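Local coordinates for histidyl-trna synthetase (Thermus thermophilus, PDB 1H4V), which catalyses the ATP-dependent attachment of L-histidine to tRNA(His), releasing AMP and diphosphate, and works as a homodimeric class II aminoacyl-tRNA synthetase, at residues V40-I43 with F44-T47; F305-V309 with E310-L314; F345-A348 with E349-P353; E410-P413 with G414-Q418. One frame throughout, in Å; residues are numbered along the deposited sequence.

Contact 1: residues V40-I43 with F44-T47; sequences VTPI and FEET
Phe-44 meets the preceding residues through its backbone: its O lies 3.5 Å from CB of Pro-42. With CG lodged between the backbone N and the carbonyl carbon (chi1 58°), the ring leaves the turn and joins Phe-66 of the second subunit, their planes about 55° apart. Glu-45 does the reverse. Its chain bends at chi2 (-142°) and reaches back across the Pro-42 ring at about a right angle, bringing OE2 to 4.0 Å from CB of Thr-41 and 4.1 Å from CD of Pro-42. One water sits in the turn and accepts from Thr-41 OG1 at 2.8 Å; its distances to Pro-42 O and Glu-45 OE2 are implausibly short, so its exact place is doubtful. The other carboxylate oxygen, OE1, forms a salt bridge with Arg-88. Helix 14-33, strand 37-38 and the proline that follows are consistent with motif 1 of class II synthetases, an element of the dimer interface. Helix 83-92 covers the Thr-41 and Glu-45 side, Ile-43 rests on strand 102-111, and strand 44-46 pairs antiparallel with strand 75-78.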
# COMPACT_ATOMS: atom_id res chain seq x y z
N VAL A 40 1.66 4.62 -8.52
CA VAL A 40 2.41 3.70 -7.66
C VAL A 40 3.59 3.14 -8.46
O VAL A 40 3.39 2.44 -9.46
CB VAL A 40 1.55 2.50 -7.16
CG1 VAL A 40 2.42 1.61 -6.27
CG2 VAL A 40 0.33 2.99 -6.38
N THR A 41 4.82 3.46 -8.06
CA THR A 41 5.99 2.95 -8.76
C THR A 41 6.48 1.68 -8.08
O THR A 41 6.03 1.35 -6.98
CB THR A 41 7.14 3.97 -8.78
OG1 THR A 41 7.60 4.20 -7.44
CG2 THR A 41 6.68 5.27 -9.39
N PRO A 42 7.40 0.95 -8.73
CA PRO A 42 7.91 -0.28 -8.13
C PRO A 42 8.76 -0.04 -6.88
O PRO A 42 9.28 1.05 -6.66
CB PRO A 42 8.72 -0.90 -9.26
CG PRO A 42 7.98 -0.46 -10.48
CD PRO A 42 7.74 1.00 -10.16
N ILE A 43 8.87 -1.08 -6.06
CA ILE A 43 9.66 -1.02 -4.84
C ILE A 43 11.15 -0.84 -5.17
O ILE A 43 11.89 -0.21 -4.43
CB ILE A 43 9.46 -2.29 -4.01
CG1 ILE A 43 8.00 -2.38 -3.53
CG2 ILE A 43 10.45 -2.33 -2.87
CD1 ILE A 43 7.57 -1.29 -2.54
N PHE A 44 11.60 -1.41 -6.29
CA PHE A 44 12.99 -1.27 -6.69
C PHE A 44 13.10 -0.87 -8.16
O PHE A 44 12.18 -1.09 -8.94
CB PHE A 44 13.79 -2.56 -6.44
CG PHE A 44 13.24 -3.79 -7.12
CD1 PHE A 44 13.26 -3.90 -8.51
CD2 PHE A 44 12.75 -4.85 -6.38
CE1 PHE A 44 12.78 -5.06 -9.15
CE2 PHE A 44 12.26 -6.01 -7.00
CZ PHE A 44 12.28 -6.11 -8.39
N GLU A 45 14.24 -0.29 -8.51
CA GLU A 45 14.50 0.16 -9.87
C GLU A 45 15.98 0.06 -10.19
O GLU A 45 16.79 -0.29 -9.32
CB GLU A 45 14.06 1.62 -10.04
CG GLU A 45 12.64 1.86 -9.62
CD GLU A 45 11.92 2.85 -10.50
OE1 GLU A 45 12.30 2.97 -11.69
OE2 GLU A 45 10.96 3.47 -10.02
N GLU A 46 16.33 0.37 -11.43
CA GLU A 46 17.73 0.34 -11.81
C GLU A 46 18.40 1.41 -10.96
O GLU A 46 17.88 2.52 -10.82
CB GLU A 46 17.92 0.69 -13.28
CG GLU A 46 17.47 -0.36 -14.24
CD GLU A 46 18.05 -0.12 -15.61
OE1 GLU A 46 19.30 -0.06 -15.71
OE2 GLU A 46 17.27 0.00 -16.58
N THR A 47 19.54 1.06 -10.40
CA THR A 47 20.32 1.96 -9.55
C THR A 47 20.52 3.35 -10.13
O THR A 47 20.47 4.34 -9.41
CB THR A 47 21.68 1.32 -9.26
OG1 THR A 47 21.48 0.13 -8.50
CG2 THR A 47 22.58 2.26 -8.49
O HOH W 1 10.16 3.08 -7.74

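Contact 2: residues F305-V309 with E310-L314; sequences FAFGV and ERVAL
The Phe-307 ring meets Val-312 obliquely, ring atom CD1 of Phe-307 3.8 Å from methyl CG2 of Val-312. Phe-307 puts CG between its backbone N and carbonyl carbon (chi1 67°), which swings the ring toward the helix that follows. The same Val-312 CG2 also lies 3.4 Å from Gly-308 O, so this one branch fills the angle between the last strand residues and the first helical turn. The second flat group, the Glu-310 carboxylate, folds back through a bend at chi2: OE1 comes to 3.9 Å from Val-309 C, while OE2 is hydrogen-bonded to His-125 ND1 on strand 123-132.

Gly-308 stands at the N-cap. Its O accepts from Val-312 N at 3.0 Å, and Val-309 O accepts from Ala-313 N at 2.9 Å, starting the regular helical bonding. Arg-311 packs its CB 3.4 Å from Gly-308 O, and its CG passes close to the place a beta carbon on Gly-308 would take; the guanidinium then leads away from the strand. Val-309 packs on helix 14-33, Val-312 on that helix and on helix 137-153.

Strand and helix axes approach to 6.9 Å at 57°, the chain turning directly from one into the other at the glycine. A strand running through a glycine into a helix with the sequence GVER is consistent with motif 3 of class II synthetases, whose arginine contributes to the ATP site in relatives. Arg-311 probably corresponds to it.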
# COMPACT_ATOMS: atom_id res chain seq x y z
N PHE A 305 6.74 18.06 -3.25
CA PHE A 305 7.15 17.85 -1.87
C PHE A 305 6.95 16.41 -1.42
O PHE A 305 6.36 15.60 -2.13
CB PHE A 305 6.35 18.76 -0.93
CG PHE A 305 4.88 18.42 -0.85
CD1 PHE A 305 3.93 19.18 -1.55
CD2 PHE A 305 4.43 17.36 -0.07
CE1 PHE A 305 2.56 18.87 -1.46
CE2 PHE A 305 3.08 17.05 0.02
CZ PHE A 305 2.14 17.81 -0.68
N ALA A 306 7.44 16.11 -0.23
CA ALA A 306 7.29 14.80 0.37
C ALA A 306 7.25 15.02 1.87
O ALA A 306 7.82 15.99 2.37
CB ALA A 306 8.48 13.90 0.02
N PHE A 307 6.53 14.16 2.58
CA PHE A 307 6.50 14.22 4.04
C PHE A 307 6.46 12.78 4.57
O PHE A 307 5.91 11.88 3.93
CB PHE A 307 5.35 15.09 4.58
CG PHE A 307 3.97 14.54 4.34
CD1 PHE A 307 3.52 13.40 4.99
CD2 PHE A 307 3.09 15.23 3.50
CE1 PHE A 307 2.21 12.96 4.83
CE2 PHE A 307 1.77 14.79 3.33
CZ PHE A 307 1.33 13.66 4.00
N GLY A 308 7.10 12.56 5.70
CA GLY A 308 7.15 11.22 6.28
C GLY A 308 5.91 10.92 7.10
O GLY A 308 5.56 11.66 8.01
N VAL A 309 5.26 9.83 6.76
CA VAL A 309 4.06 9.41 7.48
C VAL A 309 4.36 9.22 8.97
O VAL A 309 3.60 9.68 9.82
CB VAL A 309 3.50 8.11 6.86
CG1 VAL A 309 2.30 7.62 7.66
CG2 VAL A 309 3.10 8.38 5.40
N GLU A 310 5.48 8.56 9.29
CA GLU A 310 5.85 8.35 10.68
C GLU A 310 6.14 9.67 11.40
O GLU A 310 5.81 9.82 12.57
CB GLU A 310 7.07 7.42 10.81
CG GLU A 310 6.82 5.96 10.44
CD GLU A 310 6.87 5.72 8.93
OE1 GLU A 310 7.19 6.67 8.17
OE2 GLU A 310 6.60 4.56 8.52
N ARG A 311 6.75 10.62 10.69
CA ARG A 311 7.05 11.92 11.29
C ARG A 311 5.73 12.58 11.68
O ARG A 311 5.60 13.16 12.76
CB ARG A 311 7.77 12.83 10.29
CG ARG A 311 9.20 12.44 9.96
CD ARG A 311 10.17 12.83 11.06
NE ARG A 311 11.55 12.52 10.69
CZ ARG A 311 12.21 13.10 9.69
NH1 ARG A 311 11.61 14.03 8.94
NH2 ARG A 311 13.46 12.74 9.41
N VAL A 312 4.76 12.51 10.77
CA VAL A 312 3.46 13.10 11.00
C VAL A 312 2.70 12.41 12.13
O VAL A 312 2.13 13.08 12.97
CB VAL A 312 2.61 13.10 9.71
CG1 VAL A 312 1.19 13.56 10.00
CG2 VAL A 312 3.25 14.03 8.68
N ALA A 313 2.71 11.08 12.15
CA ALA A 313 2.02 10.35 13.22
C ALA A 313 2.62 10.74 14.58
O ALA A 313 1.90 10.82 15.58
CB ALA A 313 2.15 8.84 13.01
N LEU A 314 3.93 10.98 14.62
CA LEU A 314 4.55 11.39 15.87
C LEU A 314 4.09 12.79 16.24
O LEU A 314 3.78 13.07 17.41
CB LEU A 314 6.08 11.36 15.77
CG LEU A 314 6.78 10.01 15.99
CD1 LEU A 314 8.25 10.14 15.63
CD2 LEU A 314 6.62 9.57 17.44

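Contact 3: residues F345-A348 with E349-P353; sequences FYLA and EALRP
Phe-345 and Glu-349, one helical turn apart, lie side by side and point the same way, Phe-345 CE1 3.7 Å from Glu-349 CG, with ring and carboxylate planes 55° apart. The apolar pair is Leu-347 and Leu-351, whose CD1 methyls meet at 4.1 Å. Backbone bonding changes along the turn. Glu-349 N bonds Phe-345 O at 2.9 Å in regular fashion; Ala-350 N bonds Tyr-346 O and, weakly, Leu-347 O; Leu-351 N reaches Ala-348 O at 3.0 Å from above the carbonyl plane, and Arg-352 N adds a weak bond to that oxygen. The charged contact is a salt bridge: Arg-352 NH1 to Glu-349 OE2, 3.1 Å, in the guanidinium plane and on the carboxylate's anti lone pair. An extended chain from CG to NE lays one guanidinium face over Ala-348 CB. NH1 also bridges to Glu-142 of the second subunit, and NH2 bonds Ala-357 O. A leucine in place of Arg-352 would probably leave both glutamates without their mate and the Ala-357 carbonyl without this donor. Helix 338-351 is the crossover of a beta-alpha-beta unit: Leu-347 and Ala-348 pack on strand 331-335, Ala-348 also on strand 357-359, and Leu-351 on helix 412-419.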
# COMPACT_ATOMS: atom_id res chain seq x y z
N PHE A 345 -21.27 -20.86 12.83
CA PHE A 345 -20.45 -20.56 11.68
C PHE A 345 -21.34 -20.42 10.45
O PHE A 345 -21.19 -19.47 9.69
CB PHE A 345 -19.42 -21.68 11.49
CG PHE A 345 -18.77 -21.70 10.13
CD1 PHE A 345 -18.13 -20.57 9.62
CD2 PHE A 345 -18.73 -22.88 9.39
CE1 PHE A 345 -17.46 -20.61 8.39
CE2 PHE A 345 -18.06 -22.93 8.15
CZ PHE A 345 -17.43 -21.80 7.66
N TYR A 346 -22.29 -21.33 10.28
CA TYR A 346 -23.20 -21.29 9.12
C TYR A 346 -24.04 -20.03 9.13
O TYR A 346 -24.27 -19.43 8.08
CB TYR A 346 -24.13 -22.50 9.12
CG TYR A 346 -23.41 -23.82 9.10
CD1 TYR A 346 -23.99 -24.95 9.65
CD2 TYR A 346 -22.14 -23.94 8.53
CE1 TYR A 346 -23.33 -26.17 9.64
CE2 TYR A 346 -21.47 -25.15 8.51
CZ TYR A 346 -22.07 -26.27 9.07
OH TYR A 346 -21.42 -27.48 9.06
N LEU A 347 -24.50 -19.63 10.31
CA LEU A 347 -25.31 -18.43 10.45
C LEU A 347 -24.47 -17.18 10.17
O LEU A 347 -24.90 -16.31 9.42
CB LEU A 347 -25.92 -18.35 11.85
CG LEU A 347 -26.69 -17.06 12.16
CD1 LEU A 347 -27.77 -16.83 11.12
CD2 LEU A 347 -27.30 -17.15 13.57
N ALA A 348 -23.29 -17.09 10.77
CA ALA A 348 -22.43 -15.94 10.54
C ALA A 348 -22.09 -15.82 9.04
O ALA A 348 -22.11 -14.72 8.48
CB ALA A 348 -21.15 -16.06 11.36
N GLU A 349 -21.80 -16.94 8.39
CA GLU A 349 -21.48 -16.91 6.97
C GLU A 349 -22.67 -16.42 6.14
O GLU A 349 -22.49 -15.79 5.10
CB GLU A 349 -21.03 -18.28 6.48
CG GLU A 349 -19.52 -18.38 6.24
CD GLU A 349 -19.03 -17.34 5.23
OE1 GLU A 349 -19.57 -17.31 4.10
OE2 GLU A 349 -18.10 -16.57 5.56
N ALA A 350 -23.88 -16.71 6.60
CA ALA A 350 -25.09 -16.29 5.90
C ALA A 350 -25.33 -14.79 6.03
O ALA A 350 -26.06 -14.20 5.24
CB ALA A 350 -26.30 -17.06 6.45
N LEU A 351 -24.71 -14.19 7.04
CA LEU A 351 -24.87 -12.76 7.30
C LEU A 351 -23.74 -11.90 6.72
O LEU A 351 -23.88 -10.68 6.62
CB LEU A 351 -24.98 -12.54 8.81
CG LEU A 351 -26.22 -13.18 9.46
CD1 LEU A 351 -26.13 -13.12 10.97
CD2 LEU A 351 -27.48 -12.47 8.96
N ARG A 352 -22.63 -12.53 6.35
CA ARG A 352 -21.47 -11.82 5.79
C ARG A 352 -21.59 -11.74 4.27
O ARG A 352 -22.22 -12.60 3.65
CB ARG A 352 -20.17 -12.55 6.09
CG ARG A 352 -19.83 -12.78 7.52
CD ARG A 352 -18.87 -13.95 7.60
NE ARG A 352 -18.36 -14.14 8.94
CZ ARG A 352 -17.53 -15.11 9.30
NH1 ARG A 352 -17.12 -16.01 8.41
NH2 ARG A 352 -17.11 -15.17 10.56
N PRO A 353 -20.95 -10.73 3.65
CA PRO A 353 -20.16 -9.69 4.32
C PRO A 353 -20.93 -8.40 4.58
O PRO A 353 -20.35 -7.41 5.03
CB PRO A 353 -19.02 -9.47 3.35
CG PRO A 353 -19.72 -9.58 2.04
CD PRO A 353 -20.59 -10.81 2.23

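Contact 4: residues E410-P413 with G414-Q418; sequences EEVP and GYLLQ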
# COMPACT_ATOMS: atom_id res chain seq x y z
N GLU A 410 -34.26 -17.26 9.00
CA GLU A 410 -34.57 -16.52 7.78
C GLU A 410 -34.80 -15.04 8.05
O GLU A 410 -34.61 -14.21 7.17
CB GLU A 410 -35.83 -17.09 7.11
CG GLU A 410 -35.76 -18.56 6.72
CD GLU A 410 -35.74 -19.49 7.93
OE1 GLU A 410 -36.57 -19.30 8.85
OE2 GLU A 410 -34.90 -20.42 7.96
N GLU A 411 -35.19 -14.71 9.28
CA GLU A 411 -35.49 -13.33 9.66
C GLU A 411 -34.32 -12.55 10.25
O GLU A 411 -34.40 -11.33 10.37
CB GLU A 411 -36.64 -13.29 10.69
CG GLU A 411 -37.92 -13.98 10.24
CD GLU A 411 -38.96 -14.05 11.35
OE1 GLU A 411 -38.65 -14.58 12.44
OE2 GLU A 411 -40.09 -13.57 11.13
N VAL A 412 -33.25 -13.24 10.62
CA VAL A 412 -32.11 -12.57 11.21
C VAL A 412 -31.46 -11.47 10.36
O VAL A 412 -31.23 -10.36 10.84
CB VAL A 412 -31.04 -13.58 11.64
CG1 VAL A 412 -29.81 -12.86 12.17
CG2 VAL A 412 -31.61 -14.48 12.72
N PRO A 413 -31.17 -11.76 9.08
CA PRO A 413 -30.55 -10.73 8.23
C PRO A 413 -31.39 -9.45 8.20
O PRO A 413 -30.90 -8.35 8.46
CB PRO A 413 -30.49 -11.39 6.86
CG PRO A 413 -30.45 -12.85 7.16
CD PRO A 413 -31.44 -12.99 8.30
N GLY A 414 -32.67 -9.62 7.87
CA GLY A 414 -33.57 -8.48 7.79
C GLY A 414 -33.69 -7.73 9.09
O GLY A 414 -33.63 -6.51 9.11
N TYR A 415 -33.88 -8.46 10.18
CA TYR A 415 -34.03 -7.86 11.49
C TYR A 415 -32.80 -7.03 11.87
O TYR A 415 -32.91 -5.89 12.33
CB TYR A 415 -34.26 -8.94 12.53
CG TYR A 415 -34.36 -8.41 13.94
CD1 TYR A 415 -35.59 -8.02 14.48
CD2 TYR A 415 -33.22 -8.27 14.72
CE1 TYR A 415 -35.68 -7.49 15.77
CE2 TYR A 415 -33.28 -7.74 16.01
CZ TYR A 415 -34.51 -7.36 16.53
OH TYR A 415 -34.56 -6.85 17.81
N LEU A 416 -31.62 -7.63 11.69
CA LEU A 416 -30.37 -6.95 12.03
C LEU A 416 -30.16 -5.70 11.18
O LEU A 416 -29.69 -4.69 11.69
CB LEU A 416 -29.19 -7.90 11.84
CG LEU A 416 -29.06 -9.06 12.83
CD1 LEU A 416 -28.13 -10.10 12.27
CD2 LEU A 416 -28.54 -8.55 14.17
N LEU A 417 -30.54 -5.78 9.91
CA LEU A 417 -30.39 -4.64 9.01
C LEU A 417 -31.33 -3.50 9.37
O LEU A 417 -30.96 -2.33 9.29
CB LEU A 417 -30.63 -5.07 7.56
CG LEU A 417 -29.52 -4.68 6.58
CD1 LEU A 417 -29.45 -3.17 6.44
CD2 LEU A 417 -28.19 -5.24 7.07
N GLN A 418 -32.55 -3.84 9.77
CA GLN A 418 -33.53 -2.83 10.16
C GLN A 418 -33.07 -2.16 11.45
O GLN A 418 -33.33 -0.98 11.67
CB GLN A 418 -34.89 -3.49 10.38
CG GLN A 418 -35.92 -2.62 11.09
CD GLN A 418 -36.36 -1.42 10.26
OE1 GLN A 418 -36.85 -1.57 9.13
NE2 GLN A 418 -36.20 -0.23 10.82
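Leu-416 reaches back one helical turn to Val-412, and the two side chains run alongside each other in the same direction. Its CB sits 3.3 Å from Val-412 O. The first torsion (chi1 -70°) swings CG away from its own carbonyl carbon and brings it to 3.2 Å from Val-412 O. At the tip, CD1 lies 3.4 Å from Val-412 O and beside Val-412 CG1; the modelled 3.2 Å between these two methyls is doubtful, probably a small error of placement. With the isobutyl group of Leu-416 cut back to an alanine, Val-412 and Leu-351 would probably both lose a packing partner and a gap would open between the helices. Three backbone bonds hold the turn: Tyr-415 N to Glu-411 O at 2.9 Å, Leu-416 N to Val-412 O at 2.9 Å, nearly straight (168° at the hydrogen), and Leu-417 N to Pro-413 O at 3.0 Å. Pro-413, which has no N-H to give, falls in the first helical turn, where none is needed for the helix bonding. Helix 412-419 lies against the five-stranded sheet of the anticodon-binding domain: Val-412 and Tyr-415 pack on strands 393-398 and 404-408, Leu-416 on strand 393-398, while Val-412, Pro-413 and Leu-416 face helix 338-351.

The four contacts follow one another along the chain, two in the catalytic region and two in the anticodon-binding domain. Contacts 1 and 2, in the former, have centres about 21 Å apart and nearest atoms about 12 Å apart. Contact 1 follows strand 37-38, outermost in the large mixed sheet within this chain; contact 2 leaves its inner strand 302-308. Contacts 3 and 4 have centres about 12 Å apart and touch: Leu-351 CD2 meets Pro-413 CG at 3.5 Å, joining helices 338-351 and 412-419. About 40 Å separates the centres of contacts 2 and 3. Contacts 1 and 3 both reach the second subunit, so catalytic region and anticodon-binding domain alike take part in the dimer.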